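Local coordinates for 1-carboxybiuret hydrolase subunit AtzE (Pseudomonas sp., PDB 6C62), which hydrolyses 1-carboxybiuret to urea-1,3-dicarboxylate and ammonia, a step in the bacterial breakdown of the herbicide atrazine, at residues A[71-84]-A[94-106]. Sequence-based numbering, arbitrary orientation. Where two conformers were deposited one is given.
Sequences YAVKNLFDIEGVTT and LPPARADAVLVQR
The backbone N of Glu80 bonds to the side-chain carboxylate of Asp100: Glu80 N donates a nearly straight bond (177°) to Asp100 OD1, reaching it on the anti side, tilted 25° from the carboxylate plane. From there the Glu80 side chain runs outward. Glu80 CB lies 3.5 Å from Asp100 OD1, and Glu80 CG, anti to the backbone N (chi1 -178°), passes 3.7 Å from Arg98 O; beyond it Glu80 CD and OE2 stay close to Arg98 O, while OE1 accepts hydrogen bonds from two waters, one of which also donates to Asp100 OD2 while the other accepts from Asp100 N. Arg45, in the helix 43-58, forms a salt bridge with Asp100 OD1 and probably eases the closeness of the two acids.

Further along, the type II turn from Ile79 to Val82 is bonded at Gly81 N to Ala97 O, and Val82 O accepts from Ala97 N at 3.0 Å. The Ala97 methyl (CB) sits 3.8 Å from Asp78 CB. Both segments belong to a beta-alpha-beta unit of the amidase fold: strand 70-74, which ends at Lys74, a charge-relay residue by similarity, then helix 102-109, then strand 113-118. At the N-cap of that helix, Ala101 N donates to Asp78 O, and the Ala101 methyl (CB) meets the Phe77 ring edge at CD2, 3.8 Å away. Val104 CG1 reaches Tyr71 OH.

At the other end, Thr83 OG1 donates to Leu94 O at 2.8 Å; a valine here would probably leave that carbonyl without this donor and free the Leu94 backbone to shift. Beside it, a water links Thr84 N to Pro95 O.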
# COMPACT_ATOMS: atom_id res chain seq x y z
N TYR A 71 14.99 -13.78 29.42
CA TYR A 71 14.69 -12.64 28.52
C TYR A 71 13.41 -11.98 28.98
O TYR A 71 12.66 -12.53 29.84
CB TYR A 71 14.62 -13.07 27.06
CG TYR A 71 13.40 -13.80 26.66
CD1 TYR A 71 13.22 -15.14 27.05
CD2 TYR A 71 12.39 -13.21 25.90
CE1 TYR A 71 12.12 -15.84 26.65
CE2 TYR A 71 11.27 -13.92 25.49
CZ TYR A 71 11.13 -15.23 25.85
OH TYR A 71 9.97 -15.98 25.52
N ALA A 72 13.24 -10.75 28.53
CA ALA A 72 12.00 -10.03 28.73
C ALA A 72 11.62 -9.29 27.46
O ALA A 72 12.46 -9.10 26.55
CB ALA A 72 12.12 -9.10 29.90
N VAL A 73 10.35 -8.88 27.37
CA VAL A 73 9.85 -8.27 26.10
C VAL A 73 9.14 -6.94 26.33
O VAL A 73 8.42 -6.76 27.31
CB VAL A 73 8.92 -9.26 25.35
CG1 VAL A 73 9.69 -10.56 25.09
CG2 VAL A 73 7.65 -9.55 26.13
N LYS A 74 9.33 -6.00 25.40
CA LYS A 74 8.55 -4.78 25.39
C LYS A 74 7.06 -5.11 25.49
O LYS A 74 6.59 -6.09 24.88
CB LYS A 74 8.88 -4.05 24.10
CG LYS A 74 8.33 -2.65 23.99
CD LYS A 74 8.82 -2.07 22.66
CE LYS A 74 8.47 -0.60 22.55
NZ LYS A 74 9.07 -0.05 21.31
N ASN A 75 6.32 -4.34 26.30
CA ASN A 75 4.95 -4.72 26.64
C ASN A 75 3.93 -4.48 25.53
O ASN A 75 2.74 -4.61 25.78
CB ASN A 75 4.56 -4.19 28.01
CG ASN A 75 4.26 -2.69 28.07
OD1 ASN A 75 3.97 -2.06 27.06
ND2 ASN A 75 4.36 -2.13 29.26
N LEU A 76 4.36 -4.17 24.30
CA LEU A 76 3.51 -4.36 23.12
C LEU A 76 3.48 -5.85 22.58
O LEU A 76 2.68 -6.15 21.68
CB LEU A 76 3.87 -3.37 22.03
CG LEU A 76 5.29 -3.34 21.45
CD1 LEU A 76 5.55 -4.56 20.62
CD2 LEU A 76 5.52 -2.10 20.58
N PHE A 77 4.30 -6.74 23.14
CA PHE A 77 4.28 -8.13 22.77
C PHE A 77 3.23 -8.85 23.61
O PHE A 77 3.20 -8.70 24.86
CB PHE A 77 5.61 -8.88 22.95
CG PHE A 77 6.67 -8.54 21.95
CD1 PHE A 77 7.45 -7.41 22.08
CD2 PHE A 77 6.88 -9.35 20.84
CE1 PHE A 77 8.47 -7.10 21.14
CE2 PHE A 77 7.85 -9.07 19.91
CZ PHE A 77 8.66 -7.92 20.04
N ASP A 78 2.40 -9.64 22.93
CA ASP A 78 1.38 -10.49 23.62
C ASP A 78 2.11 -11.58 24.38
O ASP A 78 3.00 -12.25 23.82
CB ASP A 78 0.46 -11.21 22.61
CG ASP A 78 -0.63 -10.30 21.98
OD1 ASP A 78 -0.84 -9.13 22.41
OD2 ASP A 78 -1.29 -10.78 21.01
N ILE A 79 1.74 -11.71 25.64
CA ILE A 79 2.20 -12.76 26.54
C ILE A 79 0.91 -13.47 26.98
O ILE A 79 -0.03 -12.83 27.48
CB ILE A 79 2.94 -12.21 27.76
CG1 ILE A 79 4.20 -11.46 27.36
CG2 ILE A 79 3.30 -13.36 28.70
CD1 ILE A 79 4.86 -10.71 28.50
N GLU A 80 0.84 -14.76 26.73
CA GLU A 80 -0.36 -15.52 27.05
C GLU A 80 -0.81 -15.30 28.48
O GLU A 80 0.00 -15.38 29.38
CB GLU A 80 -0.14 -17.03 26.84
CG GLU A 80 -1.39 -17.85 27.12
CD GLU A 80 -1.24 -19.31 26.74
OE1 GLU A 80 -0.17 -19.72 26.22
OE2 GLU A 80 -2.24 -20.06 26.98
N GLY A 81 -2.10 -14.99 28.67
CA GLY A 81 -2.66 -14.75 29.97
C GLY A 81 -2.47 -13.39 30.55
O GLY A 81 -2.93 -13.13 31.65
N VAL A 82 -1.80 -12.49 29.81
CA VAL A 82 -1.51 -11.16 30.32
C VAL A 82 -2.13 -10.18 29.31
O VAL A 82 -2.07 -10.42 28.09
CB VAL A 82 0.01 -10.93 30.39
CG1 VAL A 82 0.34 -9.48 30.72
CG2 VAL A 82 0.67 -11.94 31.35
N THR A 83 -2.74 -9.11 29.82
CA THR A 83 -3.26 -8.04 28.97
C THR A 83 -2.13 -7.20 28.38
O THR A 83 -1.25 -6.67 29.11
CB THR A 83 -4.27 -7.16 29.79
OG1 THR A 83 -5.48 -7.89 29.95
CG2 THR A 83 -4.70 -5.95 28.97
N THR A 84 -2.12 -7.09 27.07
CA THR A 84 -1.05 -6.34 26.37
C THR A 84 -1.24 -4.83 26.52
O THR A 84 -2.19 -4.25 25.94
CB THR A 84 -1.02 -6.72 24.88
OG1 THR A 84 -0.92 -8.14 24.77
CG2 THR A 84 0.17 -6.03 24.15
N LEU A 94 -8.66 -4.54 28.23
CA LEU A 94 -8.82 -5.46 27.12
C LEU A 94 -8.62 -6.89 27.66
O LEU A 94 -7.87 -7.08 28.64
CB LEU A 94 -7.83 -5.16 25.97
CG LEU A 94 -8.08 -3.81 25.21
CD1 LEU A 94 -6.97 -3.55 24.17
CD2 LEU A 94 -9.47 -3.81 24.56
N PRO A 95 -9.26 -7.88 27.03
CA PRO A 95 -8.99 -9.27 27.45
C PRO A 95 -7.52 -9.69 27.43
O PRO A 95 -6.75 -9.18 26.58
CB PRO A 95 -9.80 -10.15 26.44
CG PRO A 95 -10.69 -9.20 25.74
CD PRO A 95 -10.06 -7.81 25.78
N PRO A 96 -7.10 -10.57 28.33
CA PRO A 96 -5.72 -11.08 28.27
C PRO A 96 -5.45 -11.83 26.93
O PRO A 96 -6.36 -12.38 26.36
CB PRO A 96 -5.60 -12.00 29.52
CG PRO A 96 -7.01 -12.28 29.94
CD PRO A 96 -7.80 -11.03 29.56
N ALA A 97 -4.24 -11.72 26.41
CA ALA A 97 -3.85 -12.38 25.18
C ALA A 97 -4.11 -13.90 25.29
O ALA A 97 -3.77 -14.54 26.34
CB ALA A 97 -2.39 -12.14 24.89
N ARG A 98 -4.67 -14.45 24.24
CA ARG A 98 -4.92 -15.89 24.18
C ARG A 98 -3.68 -16.69 23.85
O ARG A 98 -3.61 -17.86 24.12
CB ARG A 98 -6.01 -16.18 23.17
CG ARG A 98 -7.36 -15.63 23.66
CD ARG A 98 -8.44 -15.75 22.60
NE ARG A 98 -8.56 -17.14 22.14
CZ ARG A 98 -9.19 -17.52 21.02
NH1 ARG A 98 -9.75 -16.59 20.22
NH2 ARG A 98 -9.25 -18.82 20.69
N ALA A 99 -2.68 -16.06 23.27
CA ALA A 99 -1.45 -16.75 22.88
C ALA A 99 -0.29 -15.77 22.96
O ALA A 99 -0.51 -14.59 22.89
CB ALA A 99 -1.62 -17.26 21.43
N ASP A 100 0.91 -16.29 23.11
CA ASP A 100 2.16 -15.52 22.97
C ASP A 100 2.31 -14.99 21.55
O ASP A 100 1.86 -15.65 20.59
CB ASP A 100 3.36 -16.45 23.19
CG ASP A 100 3.52 -16.90 24.66
OD1 ASP A 100 3.08 -16.17 25.62
OD2 ASP A 100 4.16 -17.97 24.85
N ALA A 101 2.94 -13.83 21.42
CA ALA A 101 3.42 -13.36 20.12
C ALA A 101 4.24 -14.45 19.48
O ALA A 101 4.94 -15.19 20.15
CB ALA A 101 4.32 -12.16 20.32
N VAL A 102 4.20 -14.51 18.17
CA VAL A 102 5.03 -15.49 17.46
C VAL A 102 6.50 -15.44 17.85
O VAL A 102 7.12 -16.48 18.02
CB VAL A 102 4.82 -15.34 15.92
CG1 VAL A 102 5.80 -16.15 15.14
CG2 VAL A 102 3.39 -15.77 15.57
N LEU A 103 7.10 -14.24 17.98
CA LEU A 103 8.49 -14.21 18.35
C LEU A 103 8.79 -14.78 19.76
O LEU A 103 9.86 -15.43 19.97
CB LEU A 103 9.07 -12.80 18.23
CG LEU A 103 8.98 -12.15 16.87
CD1 LEU A 103 9.79 -10.90 16.86
CD2 LEU A 103 9.45 -13.11 15.78
N VAL A 104 7.86 -14.55 20.69
CA VAL A 104 7.93 -15.15 22.02
C VAL A 104 7.84 -16.67 21.93
O VAL A 104 8.65 -17.37 22.58
CB VAL A 104 6.85 -14.56 22.95
CG1 VAL A 104 6.82 -15.32 24.29
CG2 VAL A 104 7.07 -13.06 23.14
N GLN A 105 6.89 -17.19 21.12
CA GLN A 105 6.76 -18.64 20.88
C GLN A 105 8.06 -19.23 20.35
O GLN A 105 8.48 -20.29 20.78
CB GLN A 105 5.65 -18.99 19.88
CG GLN A 105 4.22 -18.54 20.24
CD GLN A 105 3.12 -18.71 19.13
OE1 GLN A 105 3.33 -19.29 18.01
NE2 GLN A 105 1.93 -18.12 19.43
N ARG A 106 8.72 -18.54 19.42
CA ARG A 106 9.99 -19.03 18.86
C ARG A 106 11.15 -19.02 19.87
O ARG A 106 11.97 -19.95 19.90
CB ARG A 106 10.29 -18.30 17.55
CG ARG A 106 9.30 -18.73 16.50
CD ARG A 106 9.52 -18.11 15.16
NE ARG A 106 8.42 -18.41 14.24
CZ ARG A 106 8.41 -17.95 12.98
NH1 ARG A 106 9.39 -17.18 12.52
NH2 ARG A 106 7.40 -18.23 12.17
O HOH W 1 -1.21 -13.37 20.38
O HOH W 2 0.78 -19.20 23.64
O HOH W 3 2.99 -19.71 26.46
O HOH W 4 -4.32 -8.27 25.59